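Local structure of STING-associated CdnE c-di-GMP synthase (Flavobacteriaceae, 6WT8) at residues N311-K316 with K338-I343; N255-L260 with A283-I288; R277-N282 with S324-E329; S1-L6 with S347-S352. The protein probably joins two GTP molecules into the cyclic dinucleotide c-di-GMP, the signal read by a partner STING receptor in bacterial CBASS antiphage defence. All coordinates share one frame; numbering follows the deposited sequence.

Interaction 1: residues N311-K316 with K338-I343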
loop_
_atom_site.group_PDB
_atom_site.type_symbol
_atom_site.label_atom_id
_atom_site.label_comp_id
_atom_site.label_asym_id
_atom_site.label_seq_id
_atom_site.Cartn_x
_atom_site.Cartn_y
_atom_site.Cartn_z
ATOM N N ASN A 311 -0.226 -1.759 23.292
ATOM C CA ASN A 311 -0.487 -3.197 23.393
ATOM C C ASN A 311 0.548 -3.990 22.625
ATOM O O ASN A 311 0.992 -5.056 23.080
ATOM C CB ASN A 311 -1.870 -3.534 22.818
ATOM C CG ASN A 311 -3.029 -3.015 23.692
ATOM O OD1 ASN A 311 -2.837 -2.650 24.850
ATOM N ND2 ASN A 311 -4.230 -2.990 23.124
ATOM N N ILE A 312 0.969 -3.477 21.469
ATOM C CA ILE A 312 2.040 -4.164 20.732
ATOM C C ILE A 312 3.329 -4.220 21.537
ATOM O O ILE A 312 4.035 -5.246 21.516
ATOM C CB ILE A 312 2.256 -3.494 19.367
ATOM C CG1 ILE A 312 1.047 -3.843 18.501
ATOM C CG2 ILE A 312 3.643 -3.894 18.710
ATOM C CD1 ILE A 312 1.040 -2.990 17.227
ATOM N N ILE A 313 3.706 -3.104 22.182
ATOM C CA ILE A 313 4.939 -3.058 22.973
ATOM C C ILE A 313 4.840 -3.994 24.169
ATOM O O ILE A 313 5.826 -4.673 24.519
ATOM C CB ILE A 313 5.216 -1.604 23.399
ATOM C CG1 ILE A 313 5.560 -0.742 22.183
ATOM C CG2 ILE A 313 6.324 -1.513 24.468
ATOM C CD1 ILE A 313 5.284 0.757 22.500
ATOM N N SER A 314 3.665 -4.077 24.791
ATOM C CA SER A 314 3.572 -4.749 26.093
ATOM C C SER A 314 3.194 -6.216 26.007
ATOM O O SER A 314 3.480 -6.960 26.952
ATOM C CB SER A 314 2.575 -4.012 27.008
ATOM O OG SER A 314 1.276 -4.178 26.526
ATOM N N ASN A 315 2.567 -6.661 24.934
ATOM C CA ASN A 315 1.957 -7.992 24.898
ATOM C C ASN A 315 2.607 -8.813 23.789
ATOM O O ASN A 315 2.285 -8.640 22.607
ATOM C CB ASN A 315 0.462 -7.845 24.693
ATOM C CG ASN A 315 -0.270 -9.133 24.811
ATOM O OD1 ASN A 315 0.261 -10.223 24.540
ATOM N ND2 ASN A 315 -1.549 -9.031 25.179
ATOM N N LYS A 316 3.503 -9.747 24.183
ATOM C CA LYS A 316 4.284 -10.503 23.200
ATOM C C LYS A 316 3.391 -11.399 22.353
ATOM O O LYS A 316 3.525 -11.406 21.133
ATOM C CB LYS A 316 5.374 -11.357 23.909
ATOM C CG LYS A 316 6.242 -12.145 22.904
ATOM C CD LYS A 316 7.228 -13.003 23.700
ATOM C CE LYS A 316 8.312 -13.670 22.862
ATOM N NZ LYS A 316 7.983 -13.834 21.447
ATOM N N LYS A 338 14.211 -4.225 16.961
ATOM C CA LYS A 338 14.437 -2.967 16.240
ATOM C C LYS A 338 13.128 -2.308 15.825
ATOM O O LYS A 338 12.989 -1.072 15.883
ATOM C CB LYS A 338 15.322 -3.222 15.031
ATOM C CG LYS A 338 16.757 -3.615 15.443
ATOM C CD LYS A 338 17.538 -3.926 14.177
ATOM C CE LYS A 338 18.915 -4.385 14.591
ATOM N NZ LYS A 338 19.790 -4.656 13.388
ATOM N N LYS A 339 12.145 -3.107 15.415
ATOM C CA LYS A 339 10.846 -2.539 15.068
ATOM C C LYS A 339 10.210 -1.911 16.288
ATOM O O LYS A 339 9.623 -0.826 16.201
ATOM C CB LYS A 339 9.946 -3.655 14.498
ATOM C CG LYS A 339 10.345 -4.049 13.068
ATOM C CD LYS A 339 9.640 -5.362 12.644
ATOM C CE LYS A 339 10.010 -5.654 11.183
ATOM N NZ LYS A 339 9.603 -7.056 10.730
ATOM N N LEU A 340 10.342 -2.579 17.442
ATOM C CA LEU A 340 9.758 -2.025 18.661
ATOM C C LEU A 340 10.384 -0.699 19.074
ATOM O O LEU A 340 9.684 0.117 19.694
ATOM C CB LEU A 340 9.856 -3.042 19.795
ATOM C CG LEU A 340 8.870 -4.203 19.635
ATOM C CD1 LEU A 340 9.060 -5.200 20.798
ATOM C CD2 LEU A 340 7.394 -3.689 19.576
ATOM N N ILE A 341 11.662 -0.449 18.773
ATOM C CA ILE A 341 12.207 0.882 19.063
ATOM C C ILE A 341 11.387 1.927 18.309
ATOM O O ILE A 341 11.013 2.968 18.854
ATOM C CB ILE A 341 13.690 0.973 18.691
ATOM C CG1 ILE A 341 14.479 0.048 19.639
ATOM C CG2 ILE A 341 14.170 2.461 18.763
ATOM C CD1 ILE A 341 13.960 0.105 21.170
ATOM N N GLU A 342 11.147 1.687 17.015
ATOM C CA GLU A 342 10.399 2.675 16.237
ATOM C C GLU A 342 8.960 2.778 16.746
ATOM O O GLU A 342 8.403 3.876 16.819
ATOM C CB GLU A 342 10.469 2.292 14.754
ATOM C CG GLU A 342 11.938 2.349 14.297
ATOM C CD GLU A 342 12.131 2.265 12.797
ATOM O OE1 GLU A 342 11.148 2.299 12.024
ATOM O OE2 GLU A 342 13.318 2.134 12.385
ATOM N N ILE A 343 8.333 1.650 17.084
ATOM C CA ILE A 343 6.973 1.705 17.645
ATOM C C ILE A 343 6.985 2.522 18.933
ATOM O O ILE A 343 6.069 3.311 19.186
ATOM C CB ILE A 343 6.425 0.283 17.898
ATOM C CG1 ILE A 343 6.414 -0.520 16.589
ATOM C CG2 ILE A 343 5.018 0.308 18.559
ATOM C CD1 ILE A 343 5.534 0.091 15.522
#
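I313 and I343 meet across the two helices through aliphatic carbons alone. Following I313 outward, its CA is already in the contact, 4.2 Å from L340 CD2, so a leucine methyl reaches the backbone as well as the side chain. From CB the side chain splits. CG2 stands anti to the backbone N, while CG1 lies beside that N (chi1 -67°) and carries the longer branch to the partner helix. CG1 comes 3.8 Å from I343 CG2, and CD1 at the tip rests 4.0 Å from the same I343 CG2, so one methyl fits against two successive carbons. The two isoleucines slide past each other in opposite directions. I312, one residue earlier, uses its other branch: CG2 touches L340 CD2 at 3.9 Å, with the two side chains crossing at a slant. No hydrogen bond spans the segments, as expected of a purely apolar seam. The patch joins the last turn of helix 300-314 to the first half of helix 336-360. I284 of helix 278-287 packs on both I312 and I343, while Y318 and R319 of the short helix 316-320 lie against I312 and L340.

Interaction 2: residues N255-L260 with A283-I288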
loop_
_atom_site.group_PDB
_atom_site.type_symbol
_atom_site.label_atom_id
_atom_site.label_comp_id
_atom_site.label_asym_id
_atom_site.label_seq_id
_atom_site.Cartn_x
_atom_site.Cartn_y
_atom_site.Cartn_z
ATOM N N ASN A 255 -7.464 7.179 7.114
ATOM C CA ASN A 255 -7.049 8.348 7.881
ATOM C C ASN A 255 -6.033 7.956 8.951
ATOM O O ASN A 255 -5.026 8.660 9.153
ATOM C CB ASN A 255 -8.276 9.008 8.528
ATOM C CG ASN A 255 -9.221 9.590 7.498
ATOM O OD1 ASN A 255 -8.797 10.054 6.425
ATOM N ND2 ASN A 255 -10.506 9.657 7.854
HETATM N N MSE A 256 -6.222 6.784 9.587
HETATM C CA MSE A 256 -5.247 6.321 10.609
HETATM C C MSE A 256 -3.914 5.984 9.947
HETATM O O MSE A 256 -2.832 6.316 10.498
HETATM C CB MSE A 256 -5.742 5.101 11.405
HETATM C CG MSE A 256 -6.879 5.541 12.282
HETATM SE SE MSE A 256 -7.364 4.110 13.620
HETATM C CE MSE A 256 -7.397 2.522 12.384
ATOM N N ILE A 257 -3.954 5.347 8.772
ATOM C CA ILE A 257 -2.694 4.977 8.114
ATOM C C ILE A 257 -1.895 6.231 7.767
ATOM O O ILE A 257 -0.667 6.317 8.011
ATOM C CB ILE A 257 -3.015 4.157 6.863
ATOM C CG1 ILE A 257 -3.447 2.753 7.320
ATOM C CG2 ILE A 257 -1.742 4.038 5.933
ATOM C CD1 ILE A 257 -4.029 1.875 6.207
ATOM N N ARG A 258 -2.569 7.205 7.114
ATOM C CA ARG A 258 -1.855 8.414 6.689
ATOM C C ARG A 258 -1.342 9.182 7.899
ATOM O O ARG A 258 -0.258 9.759 7.847
ATOM C CB ARG A 258 -2.785 9.273 5.815
ATOM C CG ARG A 258 -3.064 8.568 4.470
ATOM C CD ARG A 258 -3.785 9.491 3.469
ATOM N NE ARG A 258 -5.106 9.769 3.994
ATOM C CZ ARG A 258 -6.278 9.327 3.520
ATOM N NH1 ARG A 258 -6.485 8.602 2.400
ATOM N NH2 ARG A 258 -7.345 9.660 4.191
ATOM N N PHE A 259 -2.142 9.243 8.975
ATOM C CA PHE A 259 -1.684 9.912 10.196
ATOM C C PHE A 259 -0.415 9.280 10.714
ATOM O O PHE A 259 0.562 9.980 10.968
ATOM C CB PHE A 259 -2.795 9.827 11.248
ATOM C CG PHE A 259 -2.451 10.425 12.577
ATOM C CD1 PHE A 259 -2.243 11.760 12.708
ATOM C CD2 PHE A 259 -2.461 9.655 13.685
ATOM C CE1 PHE A 259 -1.928 12.333 13.969
ATOM C CE2 PHE A 259 -2.163 10.207 14.932
ATOM C CZ PHE A 259 -1.935 11.558 15.069
ATOM N N LEU A 260 -0.392 7.944 10.867
ATOM C CA LEU A 260 0.827 7.337 11.438
ATOM C C LEU A 260 2.029 7.530 10.510
ATOM O O LEU A 260 3.163 7.713 10.970
ATOM C CB LEU A 260 0.620 5.836 11.710
ATOM C CG LEU A 260 -0.088 5.352 12.953
ATOM C CD1 LEU A 260 0.274 3.827 13.088
ATOM C CD2 LEU A 260 0.358 6.123 14.204
ATOM N N ALA A 283 -0.336 -2.793 8.053
ATOM C CA ALA A 283 -0.726 -4.006 8.782
ATOM C C ALA A 283 -1.163 -3.704 10.217
ATOM O O ALA A 283 -2.140 -4.281 10.709
ATOM C CB ALA A 283 0.453 -5.006 8.787
ATOM N N ILE A 284 -0.466 -2.790 10.897
ATOM C CA ILE A 284 -0.837 -2.469 12.282
ATOM C C ILE A 284 -2.239 -1.864 12.285
ATOM O O ILE A 284 -3.099 -2.187 13.138
ATOM C CB ILE A 284 0.197 -1.510 12.893
ATOM C CG1 ILE A 284 1.508 -2.286 13.106
ATOM C CG2 ILE A 284 -0.370 -0.842 14.185
ATOM C CD1 ILE A 284 2.745 -1.343 13.409
ATOM N N CYS A 285 -2.488 -0.922 11.361
ATOM C CA CYS A 285 -3.815 -0.274 11.361
ATOM C C CYS A 285 -4.908 -1.231 10.929
ATOM O O CYS A 285 -6.010 -1.218 11.497
ATOM C CB CYS A 285 -3.799 0.967 10.486
ATOM S SG CYS A 285 -2.738 2.289 11.134
ATOM N N TYR A 286 -4.618 -2.069 9.938
ATOM C CA TYR A 286 -5.589 -3.011 9.404
ATOM C C TYR A 286 -5.975 -4.030 10.462
ATOM O O TYR A 286 -7.076 -4.606 10.413
ATOM C CB TYR A 286 -4.951 -3.679 8.165
ATOM C CG TYR A 286 -5.830 -4.656 7.433
ATOM C CD1 TYR A 286 -6.698 -4.241 6.476
ATOM C CD2 TYR A 286 -5.749 -6.009 7.716
ATOM C CE1 TYR A 286 -7.487 -5.167 5.802
ATOM C CE2 TYR A 286 -6.541 -6.951 7.044
ATOM C CZ TYR A 286 -7.420 -6.495 6.093
ATOM O OH TYR A 286 -8.212 -7.391 5.413
ATOM N N ASN A 287 -5.059 -4.322 11.397
ATOM C CA ASN A 287 -5.350 -5.360 12.365
ATOM C C ASN A 287 -6.280 -4.861 13.490
ATOM O O ASN A 287 -6.809 -5.685 14.250
ATOM C CB ASN A 287 -4.004 -5.893 12.879
ATOM C CG ASN A 287 -4.148 -6.927 13.972
ATOM O OD1 ASN A 287 -3.759 -6.670 15.112
ATOM N ND2 ASN A 287 -4.725 -8.027 13.644
ATOM N N ILE A 288 -6.496 -3.541 13.613
ATOM C CA ILE A 288 -7.363 -3.030 14.671
ATOM C C ILE A 288 -8.806 -3.442 14.377
ATOM O O ILE A 288 -9.278 -3.364 13.238
ATOM C CB ILE A 288 -7.206 -1.494 14.795
ATOM C CG1 ILE A 288 -5.767 -1.150 15.218
ATOM C CG2 ILE A 288 -8.160 -0.903 15.852
ATOM C CD1 ILE A 288 -5.405 0.340 15.236
#
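C285 occupies the middle of this contact, its side chain pointing at helix 253-266 and touching three residues there. Its CB lies 3.7 Å from I257 CG1. SG, carried beside the backbone N (chi1 -66°), reaches L260 CD1 and I257 CG1, each at 3.9 Å, with M256 CB at 4.1 Å, so the sulfur sits among carbons from successive turns of the facing helix. I257 and C285 are also the nearest CA pair, 6.3 Å apart, so the register centres on the cysteine. The selenomethionine M256 then bends at its last torsion (chi3 -47°), turning CE toward I288, three residues after C285. CE lies 4.1 Å from I288 CD1, and the two side chains meet tip to tip.

Outside this first shell, Y293 packs against both M256 and I288, and L350 of helix 336-360 lies on L260. F259 takes no part in the pairing and packs instead against V302 and L305 of helix 300-314 and against residues of helix 46-56. R258 also points elsewhere, its NE and NH1 donating to the backbone carbonyls of M55 and N96, which ties this helix to other parts of the chain.

The segment axes approach to 9.5 Å at 147°, an antiparallel pairing of two helices linked by residues 267-277. All five touching residues are buried and no hydrogen bond crosses between the segments: this is hydrophobic packing within the helical C-terminal half that accompanies the mixed-sheet nucleotidyltransferase core in CD-NTases.

Interaction 3: residues R277-N282 with S324-E329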
loop_
_atom_site.group_PDB
_atom_site.type_symbol
_atom_site.label_atom_id
_atom_site.label_comp_id
_atom_site.label_asym_id
_atom_site.label_seq_id
_atom_site.Cartn_x
_atom_site.Cartn_y
_atom_site.Cartn_z
ATOM N N ARG A 277 8.078 0.275 8.005
ATOM C CA ARG A 277 7.807 0.898 6.729
ATOM C C ARG A 277 6.299 0.978 6.501
ATOM O O ARG A 277 5.497 0.584 7.332
ATOM C CB ARG A 277 8.452 0.122 5.577
ATOM C CG ARG A 277 9.949 -0.180 5.765
ATOM C CD ARG A 277 10.825 1.006 5.466
ATOM N NE ARG A 277 12.217 0.546 5.453
ATOM C CZ ARG A 277 12.951 0.340 4.362
ATOM N NH1 ARG A 277 12.443 0.586 3.153
ATOM N NH2 ARG A 277 14.200 -0.100 4.489
ATOM N N SER A 278 5.933 1.504 5.338
ATOM C CA SER A 278 4.516 1.607 4.992
ATOM C C SER A 278 3.781 0.277 5.164
ATOM O O SER A 278 2.684 0.246 5.756
ATOM C CB SER A 278 4.417 2.123 3.561
ATOM O OG SER A 278 3.072 2.219 3.167
ATOM N N PHE A 279 4.393 -0.821 4.705
ATOM C CA PHE A 279 3.823 -2.167 4.815
ATOM C C PHE A 279 3.427 -2.472 6.261
ATOM O O PHE A 279 2.343 -3.034 6.516
ATOM C CB PHE A 279 4.937 -3.103 4.248
ATOM C CG PHE A 279 4.755 -4.574 4.445
ATOM C CD1 PHE A 279 4.242 -5.340 3.369
ATOM C CD2 PHE A 279 5.118 -5.203 5.607
ATOM C CE1 PHE A 279 4.071 -6.719 3.482
ATOM C CE2 PHE A 279 5.003 -6.584 5.728
ATOM C CZ PHE A 279 4.458 -7.341 4.674
ATOM N N HIS A 280 4.304 -2.121 7.209
ATOM C CA HIS A 280 4.035 -2.441 8.607
ATOM C C HIS A 280 2.982 -1.532 9.171
ATOM O O HIS A 280 2.155 -1.984 9.983
ATOM C CB HIS A 280 5.310 -2.323 9.452
ATOM C CG HIS A 280 6.432 -3.110 8.896
ATOM N ND1 HIS A 280 7.332 -2.563 8.002
ATOM C CD2 HIS A 280 6.797 -4.420 9.054
ATOM C CE1 HIS A 280 8.216 -3.495 7.661
ATOM N NE2 HIS A 280 7.935 -4.614 8.316
ATOM N N ILE A 281 2.997 -0.240 8.806
ATOM C CA ILE A 281 1.956 0.676 9.283
ATOM C C ILE A 281 0.597 0.233 8.770
ATOM O O ILE A 281 -0.393 0.204 9.530
ATOM C CB ILE A 281 2.278 2.122 8.836
ATOM C CG1 ILE A 281 3.423 2.613 9.697
ATOM C CG2 ILE A 281 1.051 3.030 9.078
ATOM C CD1 ILE A 281 3.987 3.971 9.268
ATOM N N ASN A 282 0.541 -0.168 7.497
ATOM C CA ASN A 282 -0.726 -0.662 6.944
ATOM C C ASN A 282 -1.227 -1.824 7.782
ATOM O O ASN A 282 -2.409 -1.897 8.120
ATOM C CB ASN A 282 -0.546 -1.159 5.510
ATOM C CG ASN A 282 -0.276 -0.063 4.496
ATOM O OD1 ASN A 282 -0.522 1.109 4.739
ATOM N ND2 ASN A 282 0.262 -0.471 3.320
ATOM N N SER A 324 0.769 -9.404 8.093
ATOM C CA SER A 324 0.697 -8.391 7.047
ATOM C C SER A 324 -0.688 -8.381 6.424
ATOM O O SER A 324 -1.437 -9.359 6.545
ATOM C CB SER A 324 1.760 -8.696 5.996
ATOM O OG SER A 324 1.629 -10.034 5.525
ATOM N N VAL A 325 -1.015 -7.285 5.714
ATOM C CA VAL A 325 -2.360 -7.203 5.119
ATOM C C VAL A 325 -2.573 -8.358 4.166
ATOM O O VAL A 325 -3.675 -8.920 4.105
ATOM C CB VAL A 325 -2.570 -5.856 4.419
ATOM C CG1 VAL A 325 -3.929 -5.830 3.604
ATOM C CG2 VAL A 325 -2.500 -4.752 5.449
ATOM N N ASP A 326 -1.539 -8.747 3.416
ATOM C CA ASP A 326 -1.708 -9.841 2.448
ATOM C C ASP A 326 -1.698 -11.223 3.107
ATOM O O ASP A 326 -1.869 -12.238 2.421
ATOM C CB ASP A 326 -0.657 -9.743 1.321
ATOM C CG ASP A 326 0.773 -9.936 1.820
ATOM O OD1 ASP A 326 0.975 -10.469 2.938
ATOM O OD2 ASP A 326 1.723 -9.558 1.077
ATOM N N GLY A 327 -1.502 -11.286 4.420
ATOM C CA GLY A 327 -1.607 -12.555 5.147
ATOM C C GLY A 327 -0.407 -13.451 5.043
ATOM O O GLY A 327 -0.441 -14.573 5.569
ATOM N N CYS A 328 0.666 -13.000 4.422
ATOM C CA CYS A 328 1.787 -13.899 4.128
ATOM C C CYS A 328 2.975 -13.799 5.095
ATOM O O CYS A 328 3.881 -14.653 5.028
ATOM C CB CYS A 328 2.279 -13.650 2.704
ATOM S SG CYS A 328 1.063 -14.119 1.428
ATOM N N GLU A 329 3.021 -12.811 5.977
ATOM C CA GLU A 329 4.089 -12.713 6.955
ATOM C C GLU A 329 3.514 -12.315 8.303
ATOM O O GLU A 329 2.417 -11.748 8.389
ATOM C CB GLU A 329 5.116 -11.639 6.568
ATOM C CG GLU A 329 5.523 -11.693 5.094
ATOM C CD GLU A 329 6.393 -10.517 4.641
ATOM O OE1 GLU A 329 6.939 -9.769 5.505
ATOM O OE2 GLU A 329 6.523 -10.362 3.398
HETATM O O HOH W 1 0.983 -5.180 5.242
#
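A type I beta turn, S324 to G327, packs here against the first turns of helix 278-287, with F279 as the main point of contact. The phenyl ring is sent out by a CG anti to the backbone N (chi1 169°), and its CZ meets S324 CB at 3.3 Å. E329 comes to the same end of the ring, its OE1 3.6 Å from F279 CZ; the carboxylate and ring planes are 35° apart, and both S324 CB and E329 OE1 approach obliquely. V325 packs on N282, its CG2 3.9 Å from N282 O and also against N282 CB.

No direct hydrogen bond links the segments, but a water does. It donates to F279 O (2.8 Å) and accepts from V325 N (2.9 Å), while its oxygen lies over the centre of one face of the F279 ring.

G327 N donates to S324 O to close the turn, and side-chain bonds tie it to the residues that follow. D326 OD1 takes two hydrogen bonds from opposite faces of its carboxylate plane: S324 OG donates on the syn side at 2.7 Å, and C328 N on the anti side at 3.0 Å, the latter closing an Asx turn. S324 OG in turn accepts from E329 N. On the helix side, R277 N donates to H280 ND1 at 2.9 Å, a nearly straight bond at the helix start.

The loop lies between helices 316-320 and 336-360. Helix 235-248 flanks it, with S238 touching V325 and D326 and R241 bonded to V325 O, while I257 of helix 253-266 packs on N282.

Interaction 4: residues S1-L6 with S347-S352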
loop_
_atom_site.group_PDB
_atom_site.type_symbol
_atom_site.label_atom_id
_atom_site.label_comp_id
_atom_site.label_asym_id
_atom_site.label_seq_id
_atom_site.Cartn_x
_atom_site.Cartn_y
_atom_site.Cartn_z
ATOM N N SER A 1 3.583 19.141 25.833
ATOM C CA SER A 1 4.804 18.808 25.106
ATOM C C SER A 1 5.485 20.021 24.473
ATOM O O SER A 1 4.915 21.112 24.397
ATOM C CB SER A 1 4.491 17.804 23.996
ATOM O OG SER A 1 4.349 18.505 22.771
ATOM N N GLN A 2 6.699 19.810 23.972
ATOM C CA GLN A 2 7.433 20.850 23.272
ATOM C C GLN A 2 7.198 20.844 21.759
ATOM O O GLN A 2 7.907 21.550 21.035
ATOM C CB GLN A 2 8.928 20.718 23.574
ATOM C CG GLN A 2 9.319 21.221 24.956
ATOM C CD GLN A 2 9.036 22.702 25.127
ATOM O OE1 GLN A 2 8.072 23.093 25.792
ATOM N NE2 GLN A 2 9.876 23.537 24.523
ATOM N N LYS A 3 6.207 20.103 21.269
ATOM C CA LYS A 3 5.979 20.039 19.831
ATOM C C LYS A 3 5.534 21.386 19.289
ATOM O O LYS A 3 4.696 22.066 19.890
ATOM C CB LYS A 3 4.930 18.983 19.507
ATOM C CG LYS A 3 5.476 17.549 19.712
ATOM C CD LYS A 3 4.423 16.470 19.636
ATOM C CE LYS A 3 4.133 16.079 18.195
ATOM N NZ LYS A 3 5.347 15.658 17.344
ATOM N N ASN A 4 6.064 21.749 18.117
ATOM C CA ASN A 4 5.714 23.004 17.452
ATOM C C ASN A 4 4.728 22.647 16.342
ATOM O O ASN A 4 5.147 22.271 15.245
ATOM C CB ASN A 4 6.966 23.670 16.896
ATOM C CG ASN A 4 6.695 25.030 16.303
ATOM O OD1 ASN A 4 5.595 25.321 15.859
ATOM N ND2 ASN A 4 7.718 25.875 16.284
ATOM N N TYR A 5 3.429 22.814 16.609
ATOM C CA TYR A 5 2.445 22.343 15.630
ATOM C C TYR A 5 2.363 23.259 14.424
ATOM O O TYR A 5 2.040 22.808 13.317
ATOM C CB TYR A 5 1.088 22.167 16.283
ATOM C CG TYR A 5 1.107 21.002 17.214
ATOM C CD1 TYR A 5 1.089 19.716 16.739
ATOM C CD2 TYR A 5 1.248 21.193 18.576
ATOM C CE1 TYR A 5 1.185 18.637 17.605
ATOM C CE2 TYR A 5 1.288 20.145 19.452
ATOM C CZ TYR A 5 1.257 18.859 18.963
ATOM O OH TYR A 5 1.324 17.826 19.892
ATOM N N LEU A 6 2.675 24.535 14.593
ATOM C CA LEU A 6 2.731 25.431 13.435
ATOM C C LEU A 6 3.770 24.961 12.426
ATOM O O LEU A 6 3.503 24.894 11.220
ATOM C CB LEU A 6 3.020 26.867 13.898
ATOM C CG LEU A 6 3.100 27.821 12.715
ATOM C CD1 LEU A 6 1.708 27.829 12.127
ATOM C CD2 LEU A 6 3.490 29.218 13.156
ATOM N N SER A 347 4.814 5.786 19.672
ATOM C CA SER A 347 3.866 5.891 20.772
ATOM C C SER A 347 4.159 7.116 21.627
ATOM O O SER A 347 3.211 7.766 22.110
ATOM C CB SER A 347 3.889 4.599 21.571
ATOM O OG SER A 347 5.045 4.549 22.361
ATOM N N GLN A 348 5.430 7.488 21.784
ATOM C CA GLN A 348 5.748 8.710 22.513
ATOM C C GLN A 348 5.219 9.955 21.803
ATOM O O GLN A 348 4.715 10.884 22.460
ATOM C CB GLN A 348 7.269 8.783 22.692
ATOM C CG GLN A 348 7.803 7.732 23.682
ATOM C CD GLN A 348 9.372 7.623 23.732
ATOM O OE1 GLN A 348 9.931 6.671 24.309
ATOM N NE2 GLN A 348 10.060 8.593 23.131
ATOM N N GLU A 349 5.268 9.986 20.462
ATOM C CA GLU A 349 4.691 11.116 19.751
ATOM C C GLU A 349 3.195 11.156 19.965
ATOM O O GLU A 349 2.637 12.233 20.203
ATOM C CB GLU A 349 4.956 11.041 18.231
ATOM C CG GLU A 349 6.451 11.067 17.851
ATOM C CD GLU A 349 7.106 12.397 18.159
ATOM O OE1 GLU A 349 6.380 13.383 18.441
ATOM O OE2 GLU A 349 8.354 12.446 18.210
ATOM N N LEU A 350 2.510 10.006 19.863
ATOM C CA LEU A 350 1.054 10.021 20.098
ATOM C C LEU A 350 0.729 10.441 21.529
ATOM O O LEU A 350 -0.264 11.149 21.753
ATOM C CB LEU A 350 0.439 8.638 19.821
ATOM C CG LEU A 350 0.612 8.163 18.399
ATOM C CD1 LEU A 350 0.213 6.702 18.308
ATOM C CD2 LEU A 350 -0.310 8.969 17.521
ATOM N N ASP A 351 1.545 10.010 22.515
ATOM C CA ASP A 351 1.293 10.437 23.891
ATOM C C ASP A 351 1.372 11.957 23.994
ATOM O O ASP A 351 0.534 12.596 24.653
ATOM C CB ASP A 351 2.349 9.788 24.775
ATOM C CG ASP A 351 2.098 9.955 26.265
ATOM O OD1 ASP A 351 0.933 10.006 26.693
ATOM O OD2 ASP A 351 3.098 9.966 27.008
ATOM N N SER A 352 2.397 12.553 23.380
ATOM C CA SER A 352 2.513 14.015 23.404
ATOM C C SER A 352 1.323 14.693 22.752
ATOM O O SER A 352 0.851 15.726 23.225
ATOM C CB SER A 352 3.759 14.444 22.658
ATOM O OG SER A 352 4.893 14.067 23.414
#
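K3 reaches E349 by folding its side chain. CG lies beside the backbone N, and the chain then bends twice (chi3 83°, chi4 54°), bringing NZ to E349 OE1 at 2.7 Å in a salt bridge. The glutamate is bent as well, at chi2; the side chains meet at a slant, and NZ stands above the carboxylate plane, 38° out of it. The methylenes behind the charge also take part: CE is 3.5 Å from E349 OE1, and CD packs on S352.

S352 CB touches both K3 CD and S1 CB, each at 3.7 Å, and the CA atoms of S1 and S352 are the nearest pair across the segments. The contact ties the amino terminus of the modelled chain to helix 336-360, the last helix of the fold, bringing together residues more than 340 positions apart in sequence. The residues leading into helix 5-16 are shaped by two local bonds: S1 OG accepts from K3 N at 2.9 Å, an ST turn, and N4, the N-cap of that helix, holds E7 N through OD1.

D356, one turn beyond S352, bonds through OD2 to both S1 OG and Y5 OH, fixing the hydroxyl ends of both residues next to this helix. The Y5 hydroxyl oxygen OH is also 4.0 Å from S352 O, a looser approach, and D46 and V47 of helix 46-56 touch the tyrosine. I353 of the last helix packs on K3 and Y5.

In the fold
Interactions 1 and 2 are both apolar and free of cross-segment hydrogen bonds, but only interaction 2 is wholly buried; interaction 1 has two touching residues that are partly exposed. I284 joins them, its CD1 3.8 Å from I343 CD1. Interaction 3 shares helix 278-287 with interaction 2, and A283 CB lies 3.8 Å from S324 CA; it is partly buried and combines ring packing with a bridging water. Interaction 4 lies at the surface, its centre about 26 Å from that of interaction 3, and alone carries a salt bridge. It uses helix 336-360, as interaction 1 does, and that helix also sends L350 against F259 of segment 255-260.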